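PDB 4XRI: importin-95 from Chaetomium thermophilum, which acts as a nuclear transport receptor of the importin-beta family, importing protein cargo, and probably binds a small GTPase. Local coordinates for residues Ser43-Thr48 with Gly67-Asn72; Gln51-Glu56 with Gln118-Val123; His61-Ala66 with Leu106-Ser111; Asn72-Arg77 with Ile124-Ala129. The protein carries 2 engineered substitutions. One frame throughout, in Å; residues are numbered along the deposited sequence.

Interaction 1 of 4, residues Ser43-Thr48 with Gly67-Asn72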
loop_
_atom_site.group_PDB
_atom_site.type_symbol
_atom_site.label_atom_id
_atom_site.label_comp_id
_atom_site.label_asym_id
_atom_site.label_seq_id
_atom_site.Cartn_x
_atom_site.Cartn_y
_atom_site.Cartn_z
ATOM N N SER A 43 8.935 -17.476 36.401
ATOM C CA SER A 43 8.818 -18.930 36.393
ATOM C C SER A 43 7.490 -19.393 36.982
ATOM O O SER A 43 6.822 -20.263 36.423
ATOM C CB SER A 43 9.979 -19.565 37.162
ATOM O OG SER A 43 11.207 -19.344 36.491
ATOM N N GLN A 44 7.110 -18.803 38.110
ATOM C CA GLN A 44 5.862 -19.160 38.775
ATOM C C GLN A 44 4.669 -18.749 37.921
ATOM O O GLN A 44 3.632 -19.415 37.919
ATOM C CB GLN A 44 5.781 -18.506 40.155
ATOM C CG GLN A 44 5.016 -19.324 41.181
ATOM C CD GLN A 44 5.686 -20.653 41.482
ATOM O OE1 GLN A 44 6.889 -20.819 41.275
ATOM N NE2 GLN A 44 4.905 -21.611 41.968
ATOM N N TYR A 45 4.833 -17.646 37.199
ATOM C CA TYR A 45 3.835 -17.177 36.243
ATOM C C TYR A 45 3.618 -18.228 35.158
ATOM O O TYR A 45 2.483 -18.540 34.798
ATOM C CB TYR A 45 4.276 -15.843 35.633
ATOM C CG TYR A 45 3.345 -15.262 34.588
ATOM C CD1 TYR A 45 2.066 -14.836 34.924
ATOM C CD2 TYR A 45 3.761 -15.105 33.271
ATOM C CE1 TYR A 45 1.219 -14.291 33.972
ATOM C CE2 TYR A 45 2.925 -14.561 32.314
ATOM C CZ TYR A 45 1.656 -14.153 32.670
ATOM O OH TYR A 45 0.820 -13.613 31.720
ATOM N N LEU A 46 4.718 -18.781 34.656
ATOM C CA LEU A 46 4.664 -19.816 33.629
ATOM C C LEU A 46 3.978 -21.076 34.142
ATOM O O LEU A 46 3.104 -21.631 33.475
ATOM C CB LEU A 46 6.071 -20.162 33.133
ATOM C CG LEU A 46 6.858 -19.045 32.450
ATOM C CD1 LEU A 46 8.107 -19.606 31.782
ATOM C CD2 LEU A 46 5.990 -18.304 31.449
ATOM N N LEU A 47 4.384 -21.522 35.327
ATOM C CA LEU A 47 3.812 -22.713 35.945
ATOM C C LEU A 47 2.313 -22.579 36.162
ATOM O O LEU A 47 1.542 -23.470 35.804
ATOM C CB LEU A 47 4.496 -23.001 37.281
ATOM C CG LEU A 47 5.851 -23.698 37.188
ATOM C CD1 LEU A 47 6.485 -23.823 38.562
ATOM C CD2 LEU A 47 5.669 -25.060 36.553
ATOM N N THR A 48 1.914 -21.461 36.759
ATOM C CA THR A 48 0.508 -21.185 37.026
ATOM C C THR A 48 -0.330 -21.270 35.756
ATOM O O THR A 48 -1.390 -21.899 35.732
ATOM C CB THR A 48 0.319 -19.789 37.654
ATOM O OG1 THR A 48 1.087 -19.698 38.861
ATOM C CG2 THR A 48 -1.149 -19.542 37.970
ATOM N N GLY A 67 -3.429 -20.513 28.047
ATOM C CA GLY A 67 -2.465 -20.938 27.049
ATOM C C GLY A 67 -1.955 -19.787 26.207
ATOM O O GLY A 67 -0.771 -19.728 25.875
ATOM N N ILE A 68 -2.850 -18.868 25.858
ATOM C CA ILE A 68 -2.475 -17.702 25.068
ATOM C C ILE A 68 -1.547 -16.794 25.861
ATOM O O ILE A 68 -0.532 -16.323 25.345
ATOM C CB ILE A 68 -3.707 -16.891 24.616
ATOM C CG1 ILE A 68 -4.610 -17.749 23.734
ATOM C CG2 ILE A 68 -3.276 -15.641 23.868
ATOM C CD1 ILE A 68 -3.880 -18.440 22.613
ATOM N N ALA A 69 -1.903 -16.559 27.120
ATOM C CA ALA A 69 -1.090 -15.743 28.015
ATOM C C ALA A 69 0.295 -16.351 28.191
ATOM O O ALA A 69 1.299 -15.641 28.206
ATOM C CB ALA A 69 -1.779 -15.588 29.365
ATOM N N LEU A 70 0.332 -17.672 28.323
ATOM C CA LEU A 70 1.583 -18.412 28.449
ATOM C C LEU A 70 2.442 -18.250 27.201
ATOM O O LEU A 70 3.639 -17.982 27.289
ATOM C CB LEU A 70 1.300 -19.893 28.705
ATOM C CG LEU A 70 2.505 -20.830 28.792
ATOM C CD1 LEU A 70 3.407 -20.446 29.951
ATOM C CD2 LEU A 70 2.037 -22.274 28.924
ATOM N N LYS A 71 1.814 -18.417 26.041
ATOM C CA LYS A 71 2.479 -18.221 24.759
ATOM C C LYS A 71 3.076 -16.822 24.662
ATOM O O LYS A 71 4.217 -16.648 24.231
ATOM C CB LYS A 71 1.496 -18.459 23.607
ATOM C CG LYS A 71 2.091 -18.290 22.212
ATOM C CD LYS A 71 1.739 -16.937 21.599
ATOM C CE LYS A 71 0.238 -16.761 21.438
ATOM N NZ LYS A 71 -0.093 -15.462 20.785
ATOM N N ASN A 72 2.295 -15.828 25.073
ATOM C CA ASN A 72 2.716 -14.435 24.995
ATOM C C ASN A 72 3.775 -14.067 26.026
ATOM O O ASN A 72 4.344 -12.976 25.979
ATOM C CB ASN A 72 1.510 -13.511 25.163
ATOM C CG ASN A 72 0.597 -13.516 23.956
ATOM O OD1 ASN A 72 1.019 -13.844 22.848
ATOM N ND2 ASN A 72 -0.659 -13.144 24.163
#
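Two helices that follow each other in the importin-beta N-terminal region, 42-54 and 60-72, pack together through Leu46 and Leu70. They run in roughly opposite directions. The CA atoms of Leu46 and Leu70 are 6.2 Å apart, and the two side chains cross at about a right angle. Leu70 carries its CG anti to the backbone N (chi1 177°), which turns CD1 across the gap. There CD1 meets Leu46 CD2 at 3.7 Å. The same methyl also lies 3.7 Å from the carbonyl O of Leu46, so it rests against backbone as well as side chain. Such antiparallel pairing of neighbouring helices through aliphatic side chains is the building principle of HEAT-repeat proteins, to which this receptor belongs. Next to Leu46, Tyr45 brings its hydroxyl end to the other helix. Its OH lies 4.0 Å from Ala69 CB. The Tyr45 side chain also packs on Leu34, Ala37 and Ala38 of helix 24-40. Leu46 touches Val101 of helix 95-108. Within helix 42-54, Gln44 O accepts two bonds, from Thr48 N and Thr48 OG1, which reach it from opposite faces of its carbonyl plane. The Thr48 OG1 to Gln44 O bond is 2.7 Å.

Interaction 2 of 4, residues Gln51-Glu56 with Gln118-Val123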
loop_
_atom_site.group_PDB
_atom_site.type_symbol
_atom_site.label_atom_id
_atom_site.label_comp_id
_atom_site.label_asym_id
_atom_site.label_seq_id
_atom_site.Cartn_x
_atom_site.Cartn_y
_atom_site.Cartn_z
ATOM N N GLN A 51 -0.479 -24.801 34.136
ATOM C CA GLN A 51 -1.285 -25.685 34.969
ATOM C C GLN A 51 -2.767 -25.428 34.731
ATOM O O GLN A 51 -3.569 -26.363 34.667
ATOM C CB GLN A 51 -0.941 -25.506 36.448
ATOM C CG GLN A 51 0.286 -26.286 36.890
ATOM C CD GLN A 51 0.643 -26.043 38.344
ATOM O OE1 GLN A 51 0.546 -24.921 38.840
ATOM N NE2 GLN A 51 1.055 -27.100 39.037
ATOM N N ALA A 52 -3.122 -24.155 34.594
ATOM C CA ALA A 52 -4.498 -23.762 34.305
ATOM C C ALA A 52 -4.901 -24.220 32.909
ATOM O O ALA A 52 -6.065 -24.529 32.651
ATOM C CB ALA A 52 -4.661 -22.260 34.439
ATOM N N LEU A 53 -3.923 -24.262 32.012
ATOM C CA LEU A 53 -4.140 -24.756 30.660
ATOM C C LEU A 53 -4.383 -26.263 30.663
ATOM O O LEU A 53 -5.197 -26.776 29.894
ATOM C CB LEU A 53 -2.940 -24.412 29.773
ATOM C CG LEU A 53 -2.815 -25.134 28.431
ATOM C CD1 LEU A 53 -3.984 -24.797 27.518
ATOM C CD2 LEU A 53 -1.486 -24.793 27.762
ATOM N N ALA A 54 -3.685 -26.966 31.548
ATOM C CA ALA A 54 -3.739 -28.423 31.586
ATOM C C ALA A 54 -4.916 -28.939 32.412
ATOM O O ALA A 54 -5.237 -30.127 32.374
ATOM C CB ALA A 54 -2.430 -28.981 32.132
ATOM N N ASN A 55 -5.563 -28.042 33.149
ATOM C CA ASN A 55 -6.652 -28.421 34.045
ATOM C C ASN A 55 -7.923 -28.818 33.293
ATOM O O ASN A 55 -8.607 -27.971 32.720
ATOM C CB ASN A 55 -6.957 -27.272 35.012
ATOM C CG ASN A 55 -7.916 -27.673 36.124
ATOM O OD1 ASN A 55 -8.506 -28.754 36.100
ATOM N ND2 ASN A 55 -8.083 -26.790 37.103
ATOM N N GLU A 56 -8.244 -30.108 33.320
ATOM C CA GLU A 56 -9.426 -30.624 32.632
ATOM C C GLU A 56 -10.731 -30.246 33.328
ATOM O O GLU A 56 -11.815 -30.447 32.778
ATOM C CB GLU A 56 -9.344 -32.146 32.505
ATOM C CG GLU A 56 -8.216 -32.637 31.619
ATOM C CD GLU A 56 -8.426 -32.295 30.155
ATOM O OE1 GLU A 56 -9.583 -32.044 29.753
ATOM O OE2 GLU A 56 -7.427 -32.272 29.407
ATOM N N GLN A 118 -5.838 -26.556 21.101
ATOM C CA GLN A 118 -5.339 -25.550 20.167
ATOM C C GLN A 118 -4.343 -24.630 20.855
ATOM O O GLN A 118 -3.275 -24.340 20.316
ATOM C CB GLN A 118 -6.493 -24.729 19.585
ATOM C CG GLN A 118 -6.155 -23.974 18.309
ATOM C CD GLN A 118 -5.469 -22.645 18.566
ATOM O OE1 GLN A 118 -5.469 -22.136 19.689
ATOM N NE2 GLN A 118 -4.878 -22.075 17.521
ATOM N N ALA A 119 -4.711 -24.170 22.049
ATOM C CA ALA A 119 -3.862 -23.276 22.832
ATOM C C ALA A 119 -2.526 -23.932 23.158
ATOM O O ALA A 119 -1.477 -23.290 23.085
ATOM C CB ALA A 119 -4.570 -22.859 24.108
ATOM N N ALA A 120 -2.573 -25.214 23.506
ATOM C CA ALA A 120 -1.364 -25.973 23.805
ATOM C C ALA A 120 -0.467 -26.068 22.572
ATOM O O ALA A 120 0.760 -26.035 22.679
ATOM C CB ALA A 120 -1.720 -27.359 24.311
ATOM N N ALA A 121 -1.090 -26.187 21.403
ATOM C CA ALA A 121 -0.353 -26.231 20.143
ATOM C C ALA A 121 0.401 -24.927 19.913
ATOM O O ALA A 121 1.539 -24.931 19.441
ATOM C CB ALA A 121 -1.295 -26.512 18.980
ATOM N N GLN A 122 -0.240 -23.814 20.259
ATOM C CA GLN A 122 0.393 -22.502 20.165
ATOM C C GLN A 122 1.593 -22.403 21.102
ATOM O O GLN A 122 2.656 -21.918 20.715
ATOM C CB GLN A 122 -0.608 -21.389 20.487
ATOM C CG GLN A 122 -1.662 -21.169 19.421
ATOM C CD GLN A 122 -2.423 -19.871 19.621
ATOM O OE1 GLN A 122 -1.831 -18.792 19.673
ATOM N NE2 GLN A 122 -3.741 -19.973 19.754
ATOM N N VAL A 123 1.411 -22.871 22.331
ATOM C CA VAL A 123 2.473 -22.858 23.327
ATOM C C VAL A 123 3.683 -23.651 22.848
ATOM O O VAL A 123 4.819 -23.175 22.909
ATOM C CB VAL A 123 1.990 -23.438 24.674
ATOM C CG1 VAL A 123 3.155 -23.579 25.638
ATOM C CG2 VAL A 123 0.899 -22.563 25.266
#
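Leu53 swings its CG anti to the backbone N (chi1 165°), and chi2 of 63° then spreads its two methyls over helix 114-131. Val123 answers with CG2, which sits beside its own backbone N while CG1 takes the anti position. The two branched side chains run alongside one another, pointing opposite ways. Leu53 CD2 and Val123 CG2 approach to 4.1 Å. The same CD2 reaches Ala120 CA at 4.1 Å, because the small side chain of Ala120 lets the leucine come close to the backbone. The other methyl, Leu53 CD1, meets Ala119 CB at 4.0 Å. One leucine therefore touches two successive residues and a third one turn further along the helix. No hydrogen bond crosses between the two segments, and all four touching residues are buried. Away from this contact, Gln122 NE2 bonds Gln118 OE1 at 2.8 Å. That donor lies in the carbonyl plane of Gln118, on a lone pair. Thr108 of helix 95-108 also touches both Leu53 and Ala120, so a third helix borders the contact. A leucine laid on an alanine-rich helix face, joining helices far apart in sequence, is in keeping with the stacked helix layers of a HEAT-repeat solenoid.

Interaction 3 of 4, residues His61-Ala66 with Leu106-Ser111. With SO4 (sulfate ion), chain C.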
loop_
_atom_site.group_PDB
_atom_site.type_symbol
_atom_site.label_atom_id
_atom_site.label_comp_id
_atom_site.label_asym_id
_atom_site.label_seq_id
_atom_site.Cartn_x
_atom_site.Cartn_y
_atom_site.Cartn_z
ATOM N N HIS A 61 -12.605 -21.909 27.455
ATOM C CA HIS A 61 -12.194 -20.540 27.171
ATOM C C HIS A 61 -11.206 -20.022 28.214
ATOM O O HIS A 61 -10.339 -19.204 27.903
ATOM C CB HIS A 61 -13.414 -19.616 27.082
ATOM C CG HIS A 61 -14.142 -19.435 28.379
ATOM N ND1 HIS A 61 -15.121 -20.304 28.812
ATOM C CD2 HIS A 61 -14.043 -18.476 29.329
ATOM C CE1 HIS A 61 -15.588 -19.891 29.977
ATOM N NE2 HIS A 61 -14.951 -18.783 30.313
ATOM N N ILE A 62 -11.327 -20.509 29.445
ATOM C CA ILE A 62 -10.363 -20.169 30.486
ATOM C C ILE A 62 -9.008 -20.791 30.170
ATOM O O ILE A 62 -7.971 -20.127 30.246
ATOM C CB ILE A 62 -10.827 -20.641 31.877
ATOM C CG1 ILE A 62 -12.115 -19.922 32.280
ATOM C CG2 ILE A 62 -9.738 -20.392 32.916
ATOM C CD1 ILE A 62 -11.982 -18.415 32.309
ATOM N N ARG A 63 -9.029 -22.071 29.811
ATOM C CA ARG A 63 -7.813 -22.804 29.481
ATOM C C ARG A 63 -7.109 -22.201 28.273
ATOM O O ARG A 63 -5.885 -22.083 28.254
ATOM C CB ARG A 63 -8.137 -24.276 29.219
ATOM C CG ARG A 63 -8.798 -24.972 30.390
ATOM C CD ARG A 63 -9.203 -26.387 30.033
ATOM N NE ARG A 63 -8.048 -27.251 29.811
ATOM C CZ ARG A 63 -8.131 -28.529 29.461
ATOM N NH1 ARG A 63 -9.321 -29.089 29.283
ATOM N NH2 ARG A 63 -7.028 -29.244 29.278
ATOM N N ALA A 64 -7.893 -21.828 27.264
ATOM C CA ALA A 64 -7.353 -21.183 26.076
ATOM C C ALA A 64 -6.684 -19.869 26.453
ATOM O O ALA A 64 -5.570 -19.583 26.019
ATOM C CB ALA A 64 -8.451 -20.949 25.045
ATOM N N ALA A 65 -7.376 -19.082 27.274
ATOM C CA ALA A 65 -6.856 -17.809 27.762
ATOM C C ALA A 65 -5.522 -17.988 28.478
ATOM O O ALA A 65 -4.591 -17.207 28.281
ATOM C CB ALA A 65 -7.864 -17.151 28.688
ATOM N N ALA A 66 -5.441 -19.029 29.301
ATOM C CA ALA A 66 -4.216 -19.356 30.021
ATOM C C ALA A 66 -3.096 -19.706 29.050
ATOM O O ALA A 66 -1.961 -19.255 29.205
ATOM C CB ALA A 66 -4.457 -20.508 30.986
ATOM N N LEU A 106 2.693 -30.496 26.255
ATOM C CA LEU A 106 2.638 -31.689 25.416
ATOM C C LEU A 106 1.431 -32.559 25.739
ATOM O O LEU A 106 0.719 -33.015 24.843
ATOM C CB LEU A 106 3.917 -32.515 25.575
ATOM C CG LEU A 106 4.961 -32.448 24.459
ATOM C CD1 LEU A 106 6.073 -33.454 24.716
ATOM C CD2 LEU A 106 4.308 -32.686 23.105
ATOM N N GLU A 107 1.211 -32.790 27.028
ATOM C CA GLU A 107 0.132 -33.658 27.483
ATOM C C GLU A 107 -1.250 -33.074 27.181
ATOM O O GLU A 107 -2.207 -33.815 26.955
ATOM C CB GLU A 107 0.276 -33.933 28.983
ATOM C CG GLU A 107 1.430 -34.867 29.320
ATOM C CD GLU A 107 1.796 -34.858 30.793
ATOM O OE1 GLU A 107 2.714 -35.612 31.181
ATOM O OE2 GLU A 107 1.174 -34.095 31.563
ATOM N N THR A 108 -1.342 -31.749 27.157
ATOM C CA THR A 108 -2.611 -31.054 26.943
ATOM C C THR A 108 -3.117 -31.230 25.504
ATOM O O THR A 108 -4.305 -31.052 25.222
ATOM C CB THR A 108 -2.468 -29.550 27.282
ATOM O OG1 THR A 108 -2.030 -29.406 28.638
ATOM C CG2 THR A 108 -3.791 -28.801 27.117
ATOM N N LEU A 109 -2.216 -31.600 24.596
ATOM C CA LEU A 109 -2.598 -31.876 23.212
ATOM C C LEU A 109 -3.664 -32.967 23.119
ATOM O O LEU A 109 -4.457 -32.996 22.178
ATOM C CB LEU A 109 -1.380 -32.292 22.386
ATOM C CG LEU A 109 -0.276 -31.267 22.119
ATOM C CD1 LEU A 109 0.780 -31.883 21.213
ATOM C CD2 LEU A 109 -0.844 -29.997 21.502
ATOM N N ALA A 110 -3.675 -33.860 24.103
ATOM C CA ALA A 110 -4.576 -35.005 24.097
ATOM C C ALA A 110 -5.962 -34.660 24.639
ATOM O O ALA A 110 -6.883 -35.473 24.563
ATOM C CB ALA A 110 -3.971 -36.148 24.901
ATOM N N SER A 111 -6.102 -33.456 25.187
ATOM C CA SER A 111 -7.361 -33.019 25.786
ATOM C C SER A 111 -8.523 -33.060 24.799
ATOM O O SER A 111 -8.389 -32.614 23.663
ATOM C CB SER A 111 -7.219 -31.601 26.349
ATOM O OG SER A 111 -8.454 -31.145 26.876
HETATM S S SO4 C . -16.437 -22.526 26.606
HETATM O O1 SO4 C . -16.966 -21.200 26.305
HETATM O O2 SO4 C . -15.636 -22.459 27.825
HETATM O O3 SO4 C . -17.541 -23.459 26.806
HETATM O O4 SO4 C . -15.611 -22.988 25.495
#
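Arg63, on helix 60-72, faces Thr108 and Ser111 across a wide gap, with the CA atoms of Arg63 and Thr108 10.1 Å apart. The chain makes a type I beta turn from Thr108 to Ser111, closed by a bond from Ser111 N to Thr108 O. The long arginine spans the gap, its chain bent at chi3 (68°). Arg63 NH1 gives a weak, strongly bent hydrogen bond to Ser111 OG (3.3 Å, 127°). Arg63 NH2 lies 3.9 Å from Thr108 CG2. The firmer anchors are outside: NE bonds Leu53 O, and NH1 forms a salt bridge with Glu56, whose other carboxylate oxygen bonds Ser111 OG. Together these partners probably balance the charge of the buried arginine. At the start of the same helix, His61 N donates at 3.1 Å to O2 of a sulfate, probably from the crystallisation liquor, also bonded by Lys115. The ring edge at ND1 points to O2 too, but the modelled separation is doubtfully short. His61 NE2 bonds Glu17 OE1. With an alanine here, Glu17 OE1 would probably lose the ring nitrogen that it bonds. Arg63 also touches Ala116 of helix 114-131, and Thr108 packs on Leu53 and Ala54 of helix 42-54, placing the contact where four helices meet.

Interaction 4 of 4, residues Asn72-Arg77 with Ile124-Ala129. With SO4 (sulfate ion), chain G.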
loop_
_atom_site.group_PDB
_atom_site.type_symbol
_atom_site.label_atom_id
_atom_site.label_comp_id
_atom_site.label_asym_id
_atom_site.label_seq_id
_atom_site.Cartn_x
_atom_site.Cartn_y
_atom_site.Cartn_z
ATOM N N ASN A 72 2.295 -15.828 25.073
ATOM C CA ASN A 72 2.716 -14.435 24.995
ATOM C C ASN A 72 3.775 -14.067 26.026
ATOM O O ASN A 72 4.344 -12.976 25.979
ATOM C CB ASN A 72 1.510 -13.511 25.163
ATOM C CG ASN A 72 0.597 -13.516 23.956
ATOM O OD1 ASN A 72 1.019 -13.844 22.848
ATOM N ND2 ASN A 72 -0.659 -13.144 24.163
ATOM N N ALA A 73 4.037 -14.977 26.957
ATOM C CA ALA A 73 5.010 -14.714 28.008
ATOM C C ALA A 73 6.436 -14.791 27.476
ATOM O O ALA A 73 7.360 -14.245 28.078
ATOM C CB ALA A 73 4.824 -15.685 29.161
ATOM N N PHE A 74 6.612 -15.463 26.343
ATOM C CA PHE A 74 7.930 -15.576 25.730
ATOM C C PHE A 74 7.851 -15.617 24.205
ATOM O O PHE A 74 8.655 -16.281 23.553
ATOM C CB PHE A 74 8.661 -16.815 26.254
ATOM C CG PHE A 74 7.809 -18.054 26.296
ATOM C CD1 PHE A 74 7.703 -18.876 25.188
ATOM C CD2 PHE A 74 7.123 -18.400 27.448
ATOM C CE1 PHE A 74 6.924 -20.017 25.225
ATOM C CE2 PHE A 74 6.344 -19.540 27.492
ATOM C CZ PHE A 74 6.245 -20.351 26.379
ATOM N N SER A 75 6.881 -14.903 23.642
ATOM C CA SER A 75 6.769 -14.783 22.192
ATOM C C SER A 75 6.043 -13.502 21.792
ATOM O O SER A 75 5.209 -12.993 22.538
ATOM C CB SER A 75 6.055 -15.998 21.599
ATOM O OG SER A 75 4.705 -16.040 22.017
ATOM N N ALA A 76 6.373 -12.986 20.610
ATOM C CA ALA A 76 5.744 -11.776 20.089
ATOM C C ALA A 76 5.939 -11.663 18.580
ATOM O O ALA A 76 6.824 -12.297 18.013
ATOM C CB ALA A 76 6.301 -10.542 20.787
ATOM N N ARG A 77 5.106 -10.855 17.933
ATOM C CA ARG A 77 5.248 -10.612 16.501
ATOM C C ARG A 77 6.396 -9.650 16.234
ATOM O O ARG A 77 7.191 -9.856 15.318
ATOM C CB ARG A 77 3.949 -10.062 15.909
ATOM C CG ARG A 77 2.907 -11.124 15.609
ATOM C CD ARG A 77 1.616 -10.507 15.097
ATOM N NE ARG A 77 1.145 -9.431 15.964
ATOM C CZ ARG A 77 0.584 -9.619 17.155
ATOM N NH1 ARG A 77 0.426 -10.846 17.634
ATOM N NH2 ARG A 77 0.186 -8.576 17.871
ATOM N N ILE A 124 3.423 -24.860 22.363
ATOM C CA ILE A 124 4.472 -25.757 21.892
ATOM C C ILE A 124 5.263 -25.155 20.730
ATOM O O ILE A 124 6.490 -25.263 20.682
ATOM C CB ILE A 124 3.873 -27.113 21.473
ATOM C CG1 ILE A 124 3.506 -27.916 22.721
ATOM C CG2 ILE A 124 4.844 -27.895 20.597
ATOM C CD1 ILE A 124 2.701 -29.152 22.439
ATOM N N ALA A 125 4.555 -24.509 19.810
ATOM C CA ALA A 125 5.182 -23.856 18.666
ATOM C C ALA A 125 6.113 -22.738 19.119
ATOM O O ALA A 125 7.215 -22.580 18.590
ATOM C CB ALA A 125 4.121 -23.309 17.723
ATOM N N ALA A 126 5.657 -21.970 20.104
ATOM C CA ALA A 126 6.427 -20.854 20.646
ATOM C C ALA A 126 7.709 -21.340 21.315
ATOM O O ALA A 126 8.776 -20.748 21.142
ATOM C CB ALA A 126 5.587 -20.064 21.630
ATOM N N ILE A 127 7.598 -22.420 22.081
ATOM C CA ILE A 127 8.755 -23.006 22.747
ATOM C C ILE A 127 9.715 -23.603 21.721
ATOM O O ILE A 127 10.933 -23.433 21.819
ATOM C CB ILE A 127 8.340 -24.096 23.749
ATOM C CG1 ILE A 127 7.490 -23.496 24.871
ATOM C CG2 ILE A 127 9.564 -24.790 24.324
ATOM C CD1 ILE A 127 7.037 -24.510 25.899
ATOM N N ALA A 128 9.152 -24.292 20.734
ATOM C CA ALA A 128 9.943 -24.946 19.697
ATOM C C ALA A 128 10.773 -23.946 18.899
ATOM O O ALA A 128 11.912 -24.230 18.525
ATOM C CB ALA A 128 9.037 -25.737 18.764
ATOM N N ALA A 129 10.197 -22.774 18.645
ATOM C CA ALA A 129 10.875 -21.726 17.890
ATOM C C ALA A 129 12.141 -21.274 18.609
ATOM O O ALA A 129 13.092 -20.801 17.986
ATOM C CB ALA A 129 9.944 -20.550 17.663
HETATM S S SO4 G . 3.173 -8.195 19.857
HETATM O O1 SO4 G . 4.284 -7.396 19.347
HETATM O O2 SO4 G . 3.453 -8.593 21.233
HETATM O O3 SO4 G . 3.009 -9.384 19.027
HETATM O O4 SO4 G . 1.945 -7.404 19.824
HETATM O O HOH W 1 8.850 -18.047 20.676
#
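Ala126 and Ile127 of helix 114-131 meet the Phe74 ring obliquely, at CE1. Ring atom CE1 lies 3.5 Å from Ile127 CG1. It also meets Ala126 CB at 3.8 Å. Phe74 also meets the ring of Trp89, of helix 79-91, with the planes at about 45°. Its CG stands between the backbone N and the carbonyl carbon (chi1 45°), which sends the ring toward the helix. The second flat group, the Arg77 guanidinium, has a sulfate oxygen over one face: O3 sits 3.0 Å above the plane, over its centre. Arg77 N donates to that same O3 at 2.8 Å in a nearly straight bond. This ion probably comes from the crystallisation liquor. Beside the phenylalanine, Ser75 CB rests 4.1 Å from Ala126 CB, while Ser75 OG bonds Lys71 O in the last turn of helix 60-72. A water donates to Ala126 O at 2.7 Å and weakly to Phe74 O, a loose water bridge between the two backbones. The pattern is that of a loop joining helices 60-72 and 79-91, fastened by one buried aromatic to a helix further along the HEAT-repeat array.

How the interactions relate
All four contacts lie in the N-terminal part of the chain, among its helices and the loop after helix 60-72, on one side of the chain's centre. Interactions 2 and 3 are nearly one site: their centres are about 2 Å apart, and Arg63 and Glu56 join them. Interaction 1 centres about 10 Å from interaction 2 and touches it where Leu70 CD2 meets Val123 CG1 at 3.7 Å. Interactions 1 and 4 share Asn72, and Ala73 CB packs on Leu46 CD2 at 3.7 Å. Helix 114-131 serves both interactions 2 and 4. Interactions 3 and 4, about 15 Å apart between centres, touch through Leu106 and Leu109 against Ile124. The two sulfates border interactions 3 and 4.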